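PDB 6TO1: minor fimbrium subunit Mfa5 from Porphyromonas gingivalis ATCC 33277, which serves as an accessory subunit of the minor fimbriae, the surface filaments that mediate biofilm formation and adhesion to host cells and to other oral bacteria. Local coordinates for residues V128-D133 and R155-M160; Q268-I271 and Y277-N280; K505-N510 and E514-L519. All blocks are in the same frame, centred on the assembly; numbering follows the deposited sequence. Where two conformers were deposited one is given.

Contact 1: V128-D133 and R155-M160; sequences VVMVID and RFVKKM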
loop_
_atom_site.group_PDB
_atom_site.type_symbol
_atom_site.label_atom_id
_atom_site.label_comp_id
_atom_site.label_asym_id
_atom_site.label_seq_id
_atom_site.Cartn_x
_atom_site.Cartn_y
_atom_site.Cartn_z
ATOM N N VAL A 128 9.207 20.543 -2.264
ATOM C CA VAL A 128 10.342 21.097 -1.527
ATOM C C VAL A 128 10.709 22.426 -2.153
ATOM O O VAL A 128 10.801 22.524 -3.383
ATOM C CB VAL A 128 11.563 20.155 -1.571
ATOM C CG1 VAL A 128 12.746 20.753 -0.831
ATOM C CG2 VAL A 128 11.184 18.778 -1.052
ATOM N N VAL A 129 10.928 23.441 -1.324
ATOM C CA VAL A 129 11.509 24.693 -1.784
ATOM C C VAL A 129 12.853 24.855 -1.104
ATOM O O VAL A 129 12.927 24.952 0.129
ATOM C CB VAL A 129 10.638 25.930 -1.489
ATOM C CG1 VAL A 129 11.326 27.158 -2.138
ATOM C CG2 VAL A 129 9.232 25.754 -1.991
ATOM N N MET A 130 13.914 24.888 -1.898
ATOM C CA MET A 130 15.249 25.147 -1.394
ATOM C C MET A 130 15.502 26.644 -1.460
ATOM O O MET A 130 15.190 27.288 -2.469
ATOM C CB MET A 130 16.291 24.400 -2.220
ATOM C CG MET A 130 16.196 22.893 -2.108
ATOM S SD MET A 130 17.394 22.093 -3.195
ATOM C CE MET A 130 18.952 22.483 -2.400
ATOM N N VAL A 131 16.072 27.186 -0.381
ATOM C CA VAL A 131 16.329 28.636 -0.226
ATOM C C VAL A 131 17.796 28.807 0.155
ATOM O O VAL A 131 18.205 28.402 1.262
ATOM C CB VAL A 131 15.414 29.252 0.852
ATOM C CG1 VAL A 131 15.588 30.752 0.941
ATOM C CG2 VAL A 131 13.969 28.859 0.581
ATOM N N ILE A 132 18.582 29.446 -0.718
ATOM C CA ILE A 132 20.030 29.520 -0.538
ATOM C C ILE A 132 20.474 30.975 -0.385
ATOM O O ILE A 132 20.211 31.813 -1.251
ATOM C CB ILE A 132 20.799 28.828 -1.684
ATOM C CG1 ILE A 132 20.225 27.425 -1.933
ATOM C CG2 ILE A 132 22.305 28.740 -1.357
ATOM C CD1 ILE A 132 20.995 26.592 -2.957
ATOM N N ASP A 133 21.175 31.239 0.723
ATOM C CA ASP A 133 21.861 32.493 1.045
ATOM C C ASP A 133 23.059 32.676 0.121
ATOM O O ASP A 133 23.994 31.877 0.173
ATOM C CB ASP A 133 22.270 32.342 2.506
ATOM C CG ASP A 133 22.955 33.541 3.105
ATOM O OD1 ASP A 133 23.382 34.484 2.405
ATOM O OD2 ASP A 133 23.086 33.502 4.346
ATOM N N ARG A 155 24.015 18.122 -4.530
ATOM C CA ARG A 155 23.881 16.781 -3.989
ATOM C C ARG A 155 22.475 16.534 -3.466
ATOM O O ARG A 155 21.928 15.442 -3.660
ATOM C CB ARG A 155 24.925 16.550 -2.902
ATOM C CG ARG A 155 24.894 15.117 -2.381
ATOM C CD ARG A 155 25.759 14.930 -1.131
ATOM N NE ARG A 155 25.367 13.725 -0.395
ATOM C CZ ARG A 155 26.018 12.566 -0.446
ATOM N NH1 ARG A 155 27.102 12.440 -1.202
ATOM N NH2 ARG A 155 25.582 11.527 0.257
ATOM N N PHE A 156 21.881 17.530 -2.793
ATOM C CA PHE A 156 20.522 17.383 -2.281
ATOM C C PHE A 156 19.521 17.214 -3.423
ATOM O O PHE A 156 18.613 16.376 -3.356
ATOM C CB PHE A 156 20.125 18.608 -1.431
ATOM C CG PHE A 156 20.995 18.846 -0.227
ATOM C CD1 PHE A 156 21.698 17.810 0.366
ATOM C CD2 PHE A 156 21.089 20.111 0.325
ATOM C CE1 PHE A 156 22.486 18.043 1.479
ATOM C CE2 PHE A 156 21.879 20.348 1.443
ATOM C CZ PHE A 156 22.588 19.320 2.013
ATOM N N VAL A 157 19.643 18.044 -4.465
ATOM C CA VAL A 157 18.744 17.922 -5.612
ATOM C C VAL A 157 18.797 16.507 -6.174
ATOM O O VAL A 157 17.765 15.864 -6.391
ATOM C CB VAL A 157 19.093 18.967 -6.684
ATOM C CG1 VAL A 157 18.420 18.632 -7.991
ATOM C CG2 VAL A 157 18.697 20.374 -6.189
ATOM N N LYS A 158 19.998 16.004 -6.412
ATOM C CA LYS A 158 20.143 14.685 -7.018
ATOM C C LYS A 158 19.667 13.570 -6.106
ATOM O O LYS A 158 19.146 12.565 -6.589
ATOM C CB LYS A 158 21.601 14.469 -7.394
ATOM C CG LYS A 158 22.083 15.431 -8.462
ATOM C CD LYS A 158 23.575 15.265 -8.696
ATOM C CE LYS A 158 24.113 16.277 -9.687
ATOM N NZ LYS A 158 25.608 16.284 -9.685
ATOM N N LYS A 159 19.838 13.724 -4.793
ATOM C CA LYS A 159 19.349 12.736 -3.846
ATOM C C LYS A 159 17.829 12.700 -3.794
ATOM O O LYS A 159 17.227 11.622 -3.691
ATOM C CB LYS A 159 19.950 13.046 -2.469
ATOM C CG LYS A 159 19.829 11.944 -1.471
ATOM C CD LYS A 159 20.414 12.390 -0.145
ATOM C CE LYS A 159 21.898 12.089 -0.052
ATOM N NZ LYS A 159 22.402 12.456 1.308
ATOM N N MET A 160 17.176 13.851 -3.880
ATOM C CA MET A 160 15.719 13.875 -3.813
ATOM C C MET A 160 15.071 13.596 -5.159
ATOM O O MET A 160 13.910 13.198 -5.189
ATOM C CB MET A 160 15.289 15.216 -3.213
ATOM C CG MET A 160 15.677 15.334 -1.719
ATOM S SD MET A 160 14.928 16.937 -1.048
ATOM C CE MET A 160 15.653 18.044 -1.515
#

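Contact 2: Q268-I271 and Y277-N280; sequences QGAI and YVSN. With CA (calcium ion), chain F.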
loop_
_atom_site.group_PDB
_atom_site.type_symbol
_atom_site.label_atom_id
_atom_site.label_comp_id
_atom_site.label_asym_id
_atom_site.label_seq_id
_atom_site.Cartn_x
_atom_site.Cartn_y
_atom_site.Cartn_z
ATOM N N GLN A 268 24.085 41.417 23.627
ATOM C CA GLN A 268 25.430 41.307 24.175
ATOM C C GLN A 268 26.468 41.472 23.083
ATOM O O GLN A 268 27.509 42.093 23.301
ATOM C CB GLN A 268 25.637 39.968 24.881
ATOM C CG GLN A 268 26.985 39.844 25.566
ATOM C CD GLN A 268 27.098 40.759 26.783
ATOM O OE1 GLN A 268 26.459 40.526 27.796
ATOM N NE2 GLN A 268 27.890 41.811 26.664
ATOM N N GLY A 269 26.214 40.903 21.900
ATOM C CA GLY A 269 27.197 40.996 20.835
ATOM C C GLY A 269 27.403 42.426 20.397
ATOM O O GLY A 269 28.532 42.872 20.178
ATOM N N ALA A 270 26.307 43.180 20.304
ATOM C CA ALA A 270 26.394 44.564 19.878
ATOM C C ALA A 270 26.972 45.453 20.962
ATOM O O ALA A 270 27.520 46.507 20.647
ATOM C CB ALA A 270 25.002 45.078 19.469
ATOM N N ILE A 271 26.838 45.069 22.235
ATOM C CA ILE A 271 27.564 45.766 23.288
ATOM C C ILE A 271 29.066 45.538 23.121
ATOM O O ILE A 271 29.854 46.483 23.201
ATOM C CB ILE A 271 27.070 45.328 24.686
ATOM C CG1 ILE A 271 25.654 45.868 24.958
ATOM C CG2 ILE A 271 28.068 45.757 25.793
ATOM C CD1 ILE A 271 24.937 45.163 26.120
ATOM N N TYR A 277 27.750 45.077 14.466
ATOM C CA TYR A 277 26.335 44.717 14.555
ATOM C C TYR A 277 25.394 45.797 14.068
ATOM O O TYR A 277 24.381 45.482 13.446
ATOM C CB TYR A 277 25.979 44.410 16.003
ATOM C CG TYR A 277 26.349 43.023 16.404
ATOM C CD1 TYR A 277 25.425 41.996 16.308
ATOM C CD2 TYR A 277 27.602 42.727 16.870
ATOM C CE1 TYR A 277 25.741 40.728 16.672
ATOM C CE2 TYR A 277 27.936 41.422 17.255
ATOM C CZ TYR A 277 27.008 40.431 17.125
ATOM O OH TYR A 277 27.292 39.125 17.478
ATOM N N VAL A 278 25.668 47.065 14.370
ATOM C CA VAL A 278 24.645 48.099 14.296
ATOM C C VAL A 278 24.818 48.909 13.018
ATOM O O VAL A 278 25.877 49.505 12.790
ATOM C CB VAL A 278 24.682 49.013 15.526
ATOM C CG1 VAL A 278 23.592 50.033 15.435
ATOM C CG2 VAL A 278 24.546 48.202 16.794
ATOM N N SER A 279 23.748 48.959 12.221
ATOM C CA SER A 279 23.635 49.784 11.027
ATOM C C SER A 279 24.344 51.121 11.167
ATOM O O SER A 279 23.899 51.988 11.928
ATOM C CB SER A 279 22.161 50.044 10.719
ATOM O OG SER A 279 21.543 50.719 11.802
ATOM N N ASN A 280 25.415 51.300 10.396
ATOM C CA ASN A 280 26.066 52.601 10.297
ATOM C C ASN A 280 26.850 52.696 8.995
ATOM O O ASN A 280 27.574 51.762 8.646
ATOM C CB ASN A 280 27.011 52.829 11.451
ATOM C CG ASN A 280 27.768 54.153 11.311
ATOM O OD1 ASN A 280 27.154 55.198 11.063
ATOM N ND2 ASN A 280 29.097 54.098 11.409
HETATM CA CA CA F . 27.559 57.330 9.317
#

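Contact 3: K505-N510 and E514-L519; sequences KLTYTN and ESNQQL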
loop_
_atom_site.group_PDB
_atom_site.type_symbol
_atom_site.label_atom_id
_atom_site.label_comp_id
_atom_site.label_asym_id
_atom_site.label_seq_id
_atom_site.Cartn_x
_atom_site.Cartn_y
_atom_site.Cartn_z
ATOM N N LYS A 505 -15.669 -12.926 -1.649
ATOM C CA LYS A 505 -15.633 -11.473 -1.534
ATOM C C LYS A 505 -14.615 -11.076 -0.481
ATOM O O LYS A 505 -14.495 -11.733 0.555
ATOM C CB LYS A 505 -17.022 -10.935 -1.142
ATOM C CG LYS A 505 -17.083 -9.458 -0.817
ATOM C CD LYS A 505 -18.489 -8.907 -1.068
ATOM C CE LYS A 505 -19.435 -9.208 0.078
ATOM N NZ LYS A 505 -20.354 -8.049 0.324
ATOM N N LEU A 506 -13.884 -10.003 -0.753
ATOM C CA LEU A 506 -13.026 -9.389 0.246
ATOM C C LEU A 506 -13.716 -8.120 0.733
ATOM O O LEU A 506 -14.109 -7.278 -0.078
ATOM C CB LEU A 506 -11.643 -9.067 -0.328
ATOM C CG LEU A 506 -10.762 -8.171 0.543
ATOM C CD1 LEU A 506 -10.330 -8.901 1.805
ATOM C CD2 LEU A 506 -9.544 -7.694 -0.213
ATOM N N THR A 507 -13.883 -8.001 2.051
ATOM C CA THR A 507 -14.284 -6.754 2.694
ATOM C C THR A 507 -13.101 -6.275 3.518
ATOM O O THR A 507 -12.526 -7.049 4.289
ATOM C CB THR A 507 -15.520 -6.950 3.570
ATOM O OG1 THR A 507 -16.542 -7.599 2.800
ATOM C CG2 THR A 507 -16.070 -5.620 4.060
ATOM N N TYR A 508 -12.704 -5.018 3.337
ATOM C CA TYR A 508 -11.450 -4.624 3.969
ATOM C C TYR A 508 -11.429 -3.149 4.342
ATOM O O TYR A 508 -12.226 -2.338 3.866
ATOM C CB TYR A 508 -10.247 -4.976 3.060
ATOM C CG TYR A 508 -10.107 -4.143 1.790
ATOM C CD1 TYR A 508 -9.203 -3.091 1.729
ATOM C CD2 TYR A 508 -10.863 -4.414 0.650
ATOM C CE1 TYR A 508 -9.072 -2.310 0.588
ATOM C CE2 TYR A 508 -10.721 -3.651 -0.503
ATOM C CZ TYR A 508 -9.825 -2.584 -0.514
ATOM O OH TYR A 508 -9.639 -1.783 -1.608
ATOM N N THR A 509 -10.486 -2.837 5.217
ATOM C CA THR A 509 -10.166 -1.465 5.604
ATOM C C THR A 509 -8.890 -1.057 4.878
ATOM O O THR A 509 -7.862 -1.754 4.971
ATOM C CB THR A 509 -10.009 -1.352 7.116
ATOM O OG1 THR A 509 -11.245 -1.730 7.716
ATOM C CG2 THR A 509 -9.667 0.100 7.485
ATOM N N ASN A 510 -8.967 0.042 4.120
ATOM C CA ASN A 510 -7.893 0.393 3.206
ATOM C C ASN A 510 -6.771 1.113 3.962
ATOM O O ASN A 510 -6.797 1.251 5.185
ATOM C CB ASN A 510 -8.444 1.194 2.027
ATOM C CG ASN A 510 -8.873 2.605 2.389
ATOM O OD1 ASN A 510 -8.540 3.127 3.453
ATOM N ND2 ASN A 510 -9.588 3.241 1.474
ATOM N N GLU A 514 -10.311 3.561 5.844
ATOM C CA GLU A 514 -11.689 3.543 5.382
ATOM C C GLU A 514 -12.158 2.091 5.327
ATOM O O GLU A 514 -11.606 1.287 4.564
ATOM C CB GLU A 514 -11.831 4.207 4.022
ATOM C CG GLU A 514 -11.293 5.617 3.962
ATOM C CD GLU A 514 -11.453 6.195 2.579
ATOM O OE1 GLU A 514 -10.588 5.920 1.716
ATOM O OE2 GLU A 514 -12.457 6.904 2.347
ATOM N N SER A 515 -13.159 1.764 6.138
ATOM C CA SER A 515 -13.659 0.396 6.269
ATOM C C SER A 515 -14.738 0.083 5.222
ATOM O O SER A 515 -15.175 0.941 4.451
ATOM C CB SER A 515 -14.188 0.171 7.698
ATOM O OG SER A 515 -15.392 0.904 7.919
ATOM N N ASN A 516 -15.118 -1.193 5.172
ATOM C CA ASN A 516 -16.179 -1.703 4.301
ATOM C C ASN A 516 -15.888 -1.522 2.811
ATOM O O ASN A 516 -16.814 -1.373 2.015
ATOM C CB ASN A 516 -17.526 -1.055 4.630
ATOM C CG ASN A 516 -18.706 -1.842 4.077
ATOM O OD1 ASN A 516 -18.685 -3.067 4.037
ATOM N ND2 ASN A 516 -19.735 -1.132 3.645
ATOM N N GLN A 517 -14.621 -1.499 2.417
ATOM C CA GLN A 517 -14.261 -1.555 1.005
ATOM C C GLN A 517 -14.454 -2.995 0.522
ATOM O O GLN A 517 -14.138 -3.938 1.239
ATOM C CB GLN A 517 -12.816 -1.122 0.801
ATOM C CG GLN A 517 -12.500 0.223 1.438
ATOM C CD GLN A 517 -13.328 1.348 0.863
ATOM O OE1 GLN A 517 -13.133 1.732 -0.282
ATOM N NE2 GLN A 517 -14.256 1.874 1.648
ATOM N N GLN A 518 -14.926 -3.171 -0.704
ATOM C CA GLN A 518 -15.333 -4.516 -1.106
ATOM C C GLN A 518 -14.879 -4.832 -2.516
ATOM O O GLN A 518 -14.983 -3.993 -3.405
ATOM C CB GLN A 518 -16.860 -4.657 -1.011
ATOM C CG GLN A 518 -17.368 -4.709 0.424
ATOM C CD GLN A 518 -18.863 -4.967 0.505
ATOM O OE1 GLN A 518 -19.440 -5.578 -0.392
ATOM N NE2 GLN A 518 -19.495 -4.510 1.586
ATOM N N LEU A 519 -14.356 -6.037 -2.697
ATOM C CA LEU A 519 -13.893 -6.522 -3.982
ATOM C C LEU A 519 -14.377 -7.958 -4.136
ATOM O O LEU A 519 -14.306 -8.749 -3.197
ATOM C CB LEU A 519 -12.382 -6.477 -4.105
ATOM C CG LEU A 519 -11.713 -5.102 -4.276
ATOM C CD1 LEU A 519 -10.226 -5.301 -4.149
ATOM C CD2 LEU A 519 -12.082 -4.512 -5.605
HETATM O O HOH W 1 -13.597 -3.433 6.938
HETATM O O HOH W 2 -10.151 1.715 -0.992
#

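Contact 1: V128-D133 and R155-M160
Val128 and Met130 of the strand face Phe156, Val157 and Met160 of the helix within the first beta-alpha-beta unit of a von Willebrand factor type A domain, formed by strand 126-133, helix 143-160 and strand 170-177. The helix runs back against the strand, their short axes 172° apart and 11.3 Å from each other at closest approach, a gap bridged by side chains alone.

All the contacts are apolar. Long, flexible methionines suit this interface because each can cross the space between two backbones and turn its end to fit. In the conformer given for Met130, one of two deposited, the chain leaves CB extended and bends only at its last torsion (chi3 70°). SD thereby comes 3.7 Å from Val157 CG2, the branch lying beside that residue's backbone N. The methyl CE swings on to the edge of the Phe156 ring, near its plane and 4.2 Å from CD2. Met160 and Val128 meet tip to tip: SD of Met160 is 4.2 Å from Val128 CG2, while the methyl beyond it has an unusually short bond to sulfur, which makes its exact position doubtful.

Strand alternation divides the valines. Val129 and Val131 point to the other side of the sheet and pack on helix 209-220, where short beta-branched side chains suit a strand. Phe397 also packs on Phe156, edge-to-face.

At the strand's C-terminal end, Asp133 opens the DxSxS sequence of the metal-ion-dependent adhesion site, where Ser135 and Ser137 bind magnesium; OD1 of Asp133 is hydrogen-bonded to Ser135 OG.

Contact 2: Q268-I271 and Y277-N280
Helix 262-272 and the short helix 274-277 that follows it double back in an excursion of the von Willebrand factor type A domain, and the ring of Tyr277 closes the turn by lying against the backbone of Gly269 and Ala270. The peptide between these two residues sits over one face of the ring, with Ala270 N 3.7 Å above its plane and displaced toward the rim. Gly269 O comes to 3.3 Å from Tyr277 CE2. Glycine suits this place because its bare backbone lets the phenol end approach closely, OH lying 3.8 Å from Gly269 CA.

Small size matters at Ala270 too. Its CB fits against Tyr277 CB at 3.7 Å and receives the CG2 branch of Val278 at 4.1 Å, so one methyl group touches two consecutive side chains, both on the same side of it. The first torsion of Tyr277 (chi1 -82°) turns the ring away from its own carbonyl and back over the earlier helix, while Phe368 packs on it from elsewhere in the domain.

Val278 is where the chain leaves helical geometry. Tyr277 and Ser279 are both backbone hydrogen-bonded to Leu325, and the next residue is Asn280, whose OD1 binds calcium at 2.8 Å. Asp319 OD2 and the carbonyl oxygens of Asn281, Thr284 and Leu286 also bind the ion. Side-chain oxygens combined with carbonyls from a short run of chain are typical of a calcium site built largely from a loop.

Contact 3: K505-N510 and E514-L519
Tyr508 and Gln517 face each other across a beta hairpin, the aromatic ring lying under the aliphatic part of the glutamine. Gln517 CB stands over one ring face, 3.6 Å from the centroid and 17° off the normal, a CH-pi contact. With its first torsion at 70°, Tyr508 places CG between its backbone N and carbonyl carbon, which brings the ring beneath the partner strand; Leu519 CD1 reaches CE2 at 4.0 Å. Leu506 shares this face, and all three side chains, Leu506, Tyr508 and Leu519, also touch strand 90-98, so apolar and aromatic residues belong here.

The Gln517 amide stands almost perpendicular to the ring, 87° apart. Its NE2 donates to Ser515 O, and a water joins its OE1 to Asn510 ND2.

On the other face, beside Thr507, polar side chains form a chain. Lys505 bends at its last two torsions to bring NZ 2.7 Å from Gln518 OE1, approaching from above the carbonyl plane; the NE2 of the same amide donates to Asn516 OD1. Polar side chains suit this solvent-facing side, and the length of Lys505 and Gln518 lets them reach each other.

Toward the turn, Asn510 grips Glu514 through three bonds. Asn510 N donates to Glu514 O, OD1 accepts from Glu514 N at 3.0 Å, and ND2 gives a nearly straight bond to OE1 at 2.9 Å, meeting the carboxylate from above its plane. Asparagine suits the place because one amide can both accept and donate.

Paired bonds link Leu506 with Leu519 and Tyr508 with Gln517, but Asn516 and Gln517 both lie opposite Tyr508. Asn516 takes up the left-handed helical conformation that asparagine tolerates well, characteristic of a G1 beta bulge in an antiparallel hairpin.

In the fold
From the N terminus the three contacts follow one another in series, and none nests in or crosses another. Contact 1 closes a loop of 21 residues and sets the first helix of the type A domain against its central strand. Contact 2 closes a much shorter turn farther along the same domain, in the part leading to the calcium site; its centre is 33 Å from that of contact 1. The chain then finishes the domain and lays down other strands of a six-stranded antiparallel sheet before contact 3, a hairpin that adds its edge strand 517-520. Contacts 2 and 3 lie farthest apart, centres 65 Å from each other, in keeping with the elongated molecule.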